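PDB 3TO3: citryl-spermidine/3,4-dihydroxybenzoyl-citryl-spermidine:spermidine ligase from Bacillus anthracis, which catalyses the ATP-dependent condensation of spermidine with citryl-spermidine intermediates during biosynthesis of the siderophore petrobactin. Local coordinates for residues B[19-22]-B[23-26]; B[101-104]-B[105-109]; B[120-123]-B[124-128]. One frame throughout, in Å; residues are numbered along the deposited sequence.

How the contacts relate
Each contact is a single stretch of alpha-helix, from helices 18-37, 100-110 and 115-138 in turn. Contacts 2 and 3 are mostly buried and touch each other, Leu104 CD1 lying 3.6 Å from Leu125 CD1; contact 1 is partly buried, and its centre lies about 14 Å from that of contact 3. Helix 18-37 nevertheless joins both, since its Leu31 packs on Phe103 and Leu104 of contact 2 and on Phe121 and Leu125 of contact 3. Contact 1 is rich in arginine and lies nearest the bound ATP. Contact 2 is dominated by aromatic and aliphatic groups, with one amide-carboxylate bond; contact 3 has an apolar flank and a watered one. All three touch the second subunit, contact 3 through the Glu126-Lys359 salt bridge.

Contact 1: residues B[19-22]-B[23-26]; sequences DYIS and VRRR
Tyr20 and Arg24 are joined through the backbone of helix 18-37: Arg24 N donates to Tyr20 O at 2.9 Å, one of four successive i to i+4 bonds running from Val23 N to Asp19 O through Arg26 N to Ser22 O. On this frame Ile21 serves two arginines with two different branches. Its CG2 methyl, anti to the backbone N, sits 3.4 Å above the plane of the Arg25 guanidinium and over its centre, with CG2 to Arg25 CZ at 3.5 Å. The Arg25 chain, extended from CG to NE, carries the group across that methyl. The other branch, ending in CD1, runs beside Arg24 and comes within 3.7 Å of Arg24 NH1, at an oblique angle to the guanidinium.

Arg24 reaches this place because its chain bends at CG-CD (chi3 66°). A water bridges it to Tyr20, accepting from Arg24 NH1 at 3.1 Å and hydrogen-bonded to Tyr20 OH at 3.1 Å; it lies in the plane of both the ring and the guanidinium. Beyond the segments, Glu96 OE1 forms salt bridges with both Arg24 NH2 and Arg25 NE, while the Arg26 side chain, about 7 Å from the bound ATP, turns to Gln30 and Tyr167. Tyr20 packs on Ile129 and Thr133 of helix 115-138, and Gln264 of the second subunit covers Tyr20 and Ile21.

Ile21 thus lays a methyl over the face of one cation and sets another beside the second, the two cations converging on one carboxylate, which probably favours the ionised form of Glu96 and limits rotation of the arginine ends.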
loop_
_atom_site.group_PDB
_atom_site.type_symbol
_atom_site.label_atom_id
_atom_site.label_comp_id
_atom_site.label_asym_id
_atom_site.label_seq_id
_atom_site.Cartn_x
_atom_site.Cartn_y
_atom_site.Cartn_z
ATOM N N ASP B 19 2.794 27.766 1.092
ATOM C CA ASP B 19 1.530 27.057 0.886
ATOM C C ASP B 19 1.492 25.787 1.736
ATOM O O ASP B 19 0.432 25.324 2.156
ATOM C CB ASP B 19 1.331 26.724 -0.581
ATOM C CG ASP B 19 1.062 27.961 -1.424
ATOM O OD1 ASP B 19 -0.040 28.519 -1.292
ATOM O OD2 ASP B 19 1.943 28.370 -2.217
ATOM N N TYR B 20 2.665 25.242 2.012
ATOM C CA TYR B 20 2.734 24.130 2.923
ATOM C C TYR B 20 2.206 24.521 4.330
ATOM O O TYR B 20 1.436 23.776 4.931
ATOM C CB TYR B 20 4.152 23.561 2.973
ATOM C CG TYR B 20 4.279 22.500 4.024
ATOM C CD1 TYR B 20 3.890 21.198 3.762
ATOM C CD2 TYR B 20 4.741 22.815 5.305
ATOM C CE1 TYR B 20 3.983 20.215 4.742
ATOM C CE2 TYR B 20 4.810 21.856 6.299
ATOM C CZ TYR B 20 4.441 20.547 6.011
ATOM O OH TYR B 20 4.533 19.577 6.992
ATOM N N ILE B 21 2.627 25.681 4.836
ATOM C CA ILE B 21 2.202 26.173 6.141
ATOM C C ILE B 21 0.691 26.397 6.192
ATOM O O ILE B 21 0.038 25.974 7.157
ATOM C CB ILE B 21 2.927 27.461 6.523
ATOM C CG1 ILE B 21 4.432 27.215 6.555
ATOM C CG2 ILE B 21 2.425 28.018 7.863
ATOM C CD1 ILE B 21 4.947 26.633 7.840
ATOM N N SER B 22 0.129 27.033 5.166
ATOM C CA SER B 22 -1.337 27.216 5.113
ATOM C C SER B 22 -2.088 25.902 5.095
ATOM O O SER B 22 -3.115 25.788 5.743
ATOM C CB SER B 22 -1.802 28.015 3.899
ATOM O OG SER B 22 -0.700 28.606 3.274
ATOM N N VAL B 23 -1.603 24.920 4.342
ATOM C CA VAL B 23 -2.338 23.654 4.239
ATOM C C VAL B 23 -2.260 22.923 5.544
ATOM O O VAL B 23 -3.247 22.383 6.021
ATOM C CB VAL B 23 -1.884 22.789 3.048
ATOM C CG1 VAL B 23 -2.422 21.326 3.140
ATOM C CG2 VAL B 23 -2.371 23.438 1.759
ATOM N N ARG B 24 -1.085 22.940 6.146
ATOM C CA ARG B 24 -0.914 22.287 7.440
ATOM C C ARG B 24 -1.885 22.909 8.443
ATOM O O ARG B 24 -2.574 22.210 9.197
ATOM C CB ARG B 24 0.514 22.449 7.950
ATOM C CG ARG B 24 0.814 21.639 9.187
ATOM C CD ARG B 24 2.104 22.110 9.785
ATOM N NE ARG B 24 1.982 23.475 10.289
ATOM C CZ ARG B 24 3.024 24.269 10.497
ATOM N NH1 ARG B 24 4.260 23.840 10.229
ATOM N NH2 ARG B 24 2.832 25.492 10.955
ATOM N N ARG B 25 -1.939 24.233 8.430
ATOM C CA ARG B 25 -2.778 24.939 9.360
ATOM C C ARG B 25 -4.246 24.589 9.114
ATOM O O ARG B 25 -4.999 24.366 10.061
ATOM C CB ARG B 25 -2.544 26.452 9.256
ATOM C CG ARG B 25 -1.322 26.876 10.030
ATOM C CD ARG B 25 -0.874 28.231 9.603
ATOM N NE ARG B 25 0.225 28.708 10.430
ATOM C CZ ARG B 25 0.762 29.913 10.314
ATOM N NH1 ARG B 25 0.256 30.760 9.427
ATOM N NH2 ARG B 25 1.786 30.280 11.092
ATOM N N ARG B 26 -4.640 24.545 7.845
ATOM C CA ARG B 26 -6.013 24.233 7.501
ATOM C C ARG B 26 -6.384 22.812 7.965
ATOM O O ARG B 26 -7.452 22.597 8.557
ATOM C CB ARG B 26 -6.259 24.391 6.006
ATOM C CG ARG B 26 -7.637 23.904 5.569
ATOM C CD ARG B 26 -7.788 23.786 4.059
ATOM N NE ARG B 26 -8.997 23.026 3.781
ATOM C CZ ARG B 26 -9.424 22.653 2.578
ATOM N NH1 ARG B 26 -8.747 22.993 1.471
ATOM N NH2 ARG B 26 -10.556 21.948 2.477
HETATM O O HOH W 1 5.493 21.051 9.582
#

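Contact 2: residues B[101-104]-B[105-109]; sequences AQFL and EEVFR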
loop_
_atom_site.group_PDB
_atom_site.type_symbol
_atom_site.label_atom_id
_atom_site.label_comp_id
_atom_site.label_asym_id
_atom_site.label_seq_id
_atom_site.Cartn_x
_atom_site.Cartn_y
_atom_site.Cartn_z
ATOM N N ALA B 101 1.084 14.354 13.459
ATOM C CA ALA B 101 1.260 13.082 14.146
ATOM C C ALA B 101 1.442 13.271 15.657
ATOM O O ALA B 101 0.851 12.530 16.457
ATOM C CB ALA B 101 2.446 12.274 13.551
ATOM N N GLN B 102 2.271 14.245 16.042
ATOM C CA GLN B 102 2.524 14.510 17.456
ATOM C C GLN B 102 1.258 14.985 18.180
ATOM O O GLN B 102 0.950 14.515 19.297
ATOM C CB GLN B 102 3.669 15.532 17.645
ATOM C CG GLN B 102 4.207 15.604 19.073
ATOM C CD GLN B 102 5.152 16.779 19.307
ATOM O OE1 GLN B 102 5.558 17.475 18.365
ATOM N NE2 GLN B 102 5.510 17.004 20.581
ATOM N N PHE B 103 0.542 15.922 17.553
ATOM C CA PHE B 103 -0.711 16.386 18.116
ATOM C C PHE B 103 -1.590 15.155 18.392
ATOM O O PHE B 103 -2.028 14.938 19.513
ATOM C CB PHE B 103 -1.416 17.403 17.197
ATOM C CG PHE B 103 -2.826 17.726 17.632
ATOM C CD1 PHE B 103 -3.060 18.539 18.729
ATOM C CD2 PHE B 103 -3.921 17.172 16.972
ATOM C CE1 PHE B 103 -4.360 18.820 19.155
ATOM C CE2 PHE B 103 -5.217 17.438 17.399
ATOM C CZ PHE B 103 -5.432 18.266 18.499
ATOM N N LEU B 104 -1.822 14.323 17.382
ATOM C CA LEU B 104 -2.709 13.171 17.579
ATOM C C LEU B 104 -2.143 12.148 18.577
ATOM O O LEU B 104 -2.878 11.591 19.394
ATOM C CB LEU B 104 -3.103 12.516 16.249
ATOM C CG LEU B 104 -4.118 13.306 15.412
ATOM C CD1 LEU B 104 -4.501 12.567 14.140
ATOM C CD2 LEU B 104 -5.370 13.569 16.202
ATOM N N GLU B 105 -0.842 11.897 18.527
ATOM C CA GLU B 105 -0.261 10.957 19.487
ATOM C C GLU B 105 -0.429 11.435 20.931
ATOM O O GLU B 105 -0.764 10.645 21.807
ATOM C CB GLU B 105 1.213 10.669 19.178
ATOM C CG GLU B 105 1.402 9.643 18.080
ATOM C CD GLU B 105 2.753 9.736 17.398
ATOM O OE1 GLU B 105 3.590 10.583 17.807
ATOM O OE2 GLU B 105 2.963 8.958 16.435
ATOM N N GLU B 106 -0.193 12.723 21.174
ATOM C CA GLU B 106 -0.242 13.251 22.539
ATOM C C GLU B 106 -1.681 13.301 23.068
ATOM O O GLU B 106 -1.964 12.914 24.187
ATOM C CB GLU B 106 0.478 14.608 22.623
ATOM C CG GLU B 106 1.934 14.483 22.173
ATOM C CD GLU B 106 2.816 15.700 22.456
ATOM O OE1 GLU B 106 2.314 16.835 22.396
ATOM O OE2 GLU B 106 4.031 15.508 22.729
ATOM N N VAL B 107 -2.596 13.752 22.232
ATOM C CA VAL B 107 -3.998 13.789 22.588
ATOM C C VAL B 107 -4.604 12.399 22.834
ATOM O O VAL B 107 -5.449 12.224 23.699
ATOM C CB VAL B 107 -4.755 14.576 21.487
ATOM C CG1 VAL B 107 -6.233 14.255 21.476
ATOM C CG2 VAL B 107 -4.506 16.037 21.707
ATOM N N PHE B 108 -4.158 11.400 22.085
ATOM C CA PHE B 108 -4.673 10.045 22.270
ATOM C C PHE B 108 -3.908 9.156 23.280
ATOM O O PHE B 108 -4.180 7.950 23.404
ATOM C CB PHE B 108 -4.991 9.373 20.926
ATOM C CG PHE B 108 -6.118 10.064 20.170
ATOM C CD1 PHE B 108 -7.388 10.168 20.729
ATOM C CD2 PHE B 108 -5.909 10.626 18.928
ATOM C CE1 PHE B 108 -8.424 10.816 20.057
ATOM C CE2 PHE B 108 -6.956 11.279 18.240
ATOM C CZ PHE B 108 -8.209 11.372 18.810
ATOM N N ARG B 109 -2.934 9.737 23.979
ATOM C CA ARG B 109 -2.388 9.061 25.149
ATOM C C ARG B 109 -3.372 9.239 26.318
ATOM O O ARG B 109 -3.438 8.432 27.235
ATOM C CB ARG B 109 -1.014 9.604 25.529
ATOM C CG ARG B 109 0.082 9.234 24.577
ATOM C CD ARG B 109 1.472 9.248 25.254
ATOM N NE ARG B 109 2.484 8.829 24.286
ATOM C CZ ARG B 109 2.967 9.605 23.318
ATOM N NH1 ARG B 109 2.565 10.868 23.198
ATOM N NH2 ARG B 109 3.870 9.121 22.474
#
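Gln102 and Glu106, one helical turn apart, make the polar side-chain link of this stretch. Gln102 NE2 donates to Glu106 OE2 at 3.0 Å along a fairly straight path (N-H...O 166°). The acceptor lies in the plane of the donor amide, but the amide nitrogen approaches OE2 from above the carboxylate, and the two flat groups are turned 75° against each other. Gln102 spans the turn with an extended chain whose CG is anti to the backbone N (chi1 -166°). The other oxygen, Glu106 OE1, is held outside the segments by a salt bridge to Arg89 and a hydrogen bond to Tyr68 OH, so both oxygens of this buried carboxylate have partners.

Backbone bonds follow the alpha-helical i to i+4 pattern, from Glu105 N to Ala101 O at 2.7 Å through Phe108 N to Leu104 O. This is helix 100-110, whose side chains touch helices 18-37 and 115-138 and strand 65-74 of the antiparallel sheet: Phe103 and Leu104 meet Leu31, Leu104 also meets Leu125, and Val107 rests on Tyr68.

Apolar contacts occupy another flank. Val107 CG2 makes a CH-pi contact over one face of Phe103, 4.2 Å from the ring centroid and displaced toward the rim, with Phe103 CE1 as its nearest carbon at 3.8 Å. An edge-to-face contact with Tyr68 adds to the surroundings of the same ring. Leu104 and Phe108 instead lie alongside, pointing the same way, and the Leu104 CD2 methyl comes within 3.5 Å of Phe108 CE2.

Contact 3: residues B[120-123]-B[124-128]; sequences SFIH and ELEQT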
loop_
_atom_site.group_PDB
_atom_site.type_symbol
_atom_site.label_atom_id
_atom_site.label_comp_id
_atom_site.label_asym_id
_atom_site.label_seq_id
_atom_site.Cartn_x
_atom_site.Cartn_y
_atom_site.Cartn_z
ATOM N N SER B 120 -3.350 4.684 10.459
ATOM C CA SER B 120 -3.894 4.987 9.132
ATOM C C SER B 120 -4.386 6.424 8.989
ATOM O O SER B 120 -4.131 7.097 7.992
ATOM C CB SER B 120 -5.044 4.043 8.817
ATOM O OG SER B 120 -4.512 2.747 8.724
ATOM N N PHE B 121 -5.111 6.881 9.994
ATOM C CA PHE B 121 -5.668 8.220 9.987
ATOM C C PHE B 121 -4.557 9.269 9.927
ATOM O O PHE B 121 -4.636 10.214 9.136
ATOM C CB PHE B 121 -6.552 8.414 11.219
ATOM C CG PHE B 121 -7.319 9.706 11.233
ATOM C CD1 PHE B 121 -7.992 10.146 10.100
ATOM C CD2 PHE B 121 -7.400 10.455 12.386
ATOM C CE1 PHE B 121 -8.723 11.334 10.115
ATOM C CE2 PHE B 121 -8.119 11.643 12.416
ATOM C CZ PHE B 121 -8.798 12.073 11.275
ATOM N N ILE B 122 -3.521 9.094 10.748
ATOM C CA ILE B 122 -2.375 10.015 10.747
ATOM C C ILE B 122 -1.748 10.052 9.359
ATOM O O ILE B 122 -1.433 11.140 8.848
ATOM C CB ILE B 122 -1.293 9.577 11.733
ATOM C CG1 ILE B 122 -1.591 10.111 13.132
ATOM C CG2 ILE B 122 0.070 10.086 11.290
ATOM C CD1 ILE B 122 -0.948 9.254 14.248
ATOM N N HIS B 123 -1.605 8.868 8.746
ATOM C CA HIS B 123 -1.028 8.728 7.406
ATOM C C HIS B 123 -1.863 9.478 6.374
ATOM O O HIS B 123 -1.323 10.137 5.507
ATOM C CB HIS B 123 -0.929 7.258 6.989
ATOM C CG HIS B 123 -0.302 7.050 5.645
ATOM N ND1 HIS B 123 0.922 7.580 5.304
ATOM C CD2 HIS B 123 -0.717 6.348 4.566
ATOM C CE1 HIS B 123 1.236 7.210 4.076
ATOM N NE2 HIS B 123 0.258 6.463 3.604
ATOM N N GLU B 124 -3.179 9.385 6.489
ATOM C CA GLU B 124 -4.061 10.063 5.558
ATOM C C GLU B 124 -4.019 11.556 5.706
ATOM O O GLU B 124 -4.149 12.288 4.705
ATOM C CB GLU B 124 -5.510 9.585 5.741
ATOM C CG GLU B 124 -5.714 8.252 5.128
ATOM C CD GLU B 124 -7.035 7.647 5.525
ATOM O OE1 GLU B 124 -8.040 8.412 5.505
ATOM O OE2 GLU B 124 -7.052 6.423 5.856
ATOM N N LEU B 125 -3.879 12.003 6.959
ATOM C CA LEU B 125 -3.769 13.429 7.236
ATOM C C LEU B 125 -2.480 13.998 6.625
ATOM O O LEU B 125 -2.499 15.082 6.055
ATOM C CB LEU B 125 -3.832 13.722 8.748
ATOM C CG LEU B 125 -5.255 13.508 9.282
ATOM C CD1 LEU B 125 -5.314 13.648 10.785
ATOM C CD2 LEU B 125 -6.199 14.502 8.662
ATOM N N GLU B 126 -1.374 13.266 6.770
ATOM C CA GLU B 126 -0.097 13.672 6.215
ATOM C C GLU B 126 -0.132 13.646 4.692
ATOM O O GLU B 126 0.455 14.496 4.036
ATOM C CB GLU B 126 1.033 12.749 6.721
ATOM C CG GLU B 126 1.375 13.006 8.166
ATOM C CD GLU B 126 2.389 12.004 8.732
ATOM O OE1 GLU B 126 2.618 10.936 8.113
ATOM O OE2 GLU B 126 2.957 12.291 9.807
ATOM N N GLN B 127 -0.802 12.658 4.121
ATOM C CA GLN B 127 -0.884 12.590 2.675
ATOM C C GLN B 127 -1.756 13.718 2.149
ATOM O O GLN B 127 -1.504 14.226 1.070
ATOM C CB GLN B 127 -1.390 11.228 2.207
ATOM C CG GLN B 127 -0.334 10.157 2.329
ATOM C CD GLN B 127 0.979 10.571 1.715
ATOM O OE1 GLN B 127 1.067 10.876 0.519
ATOM N NE2 GLN B 127 2.007 10.592 2.524
ATOM N N THR B 128 -2.758 14.121 2.934
ATOM C CA THR B 128 -3.645 15.216 2.552
ATOM C C THR B 128 -2.848 16.506 2.487
ATOM O O THR B 128 -2.843 17.196 1.470
ATOM C CB THR B 128 -4.871 15.351 3.511
ATOM O OG1 THR B 128 -5.773 14.282 3.230
ATOM C CG2 THR B 128 -5.619 16.668 3.291
HETATM O O HOH W 2 2.611 10.147 5.444
HETATM O O HOH W 3 2.109 7.980 8.308
#
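Phe121 and Leu125 form the apolar half: the Leu125 CD1 methyl sits over one face of the ring, 3.9 Å from its centroid and 16° off the normal, a CH-pi contact. A second one joins His123 to Gln127, whose CG lies over the imidazole, 4.0 Å from its centroid. Gln127 then bends at CB-CG (chi2 -50°), and its amide plane ends 38° from that of the ring.

The backbone bonds, such as Leu125 N to Phe121 O at 2.9 Å, are those of alpha-helix 115-138. Its Leu125 packs on Val27 of helix 18-37 and its Ile122 on Ala101 of helix 100-110, so the helix takes part in a three-helix packing. Glu124 O accepts twice, from Thr128 N and from Thr128 OG1 at 3.0 Å, arriving from opposite faces of the carbonyl plane.

Two waters span the other flank. One donates to Glu126 OE1 at 2.8 Å, accepts from Gln127 NE2 and bonds to His123 ND1; the second donates to Glu126 OE1 and lies 3.3 Å from His123 ND1. Glu126 OE2 forms a salt bridge with Lys359 of the second subunit, whereas Gln127 OE1 is bound by Lys131 and Glu124 OE1 by Ser308.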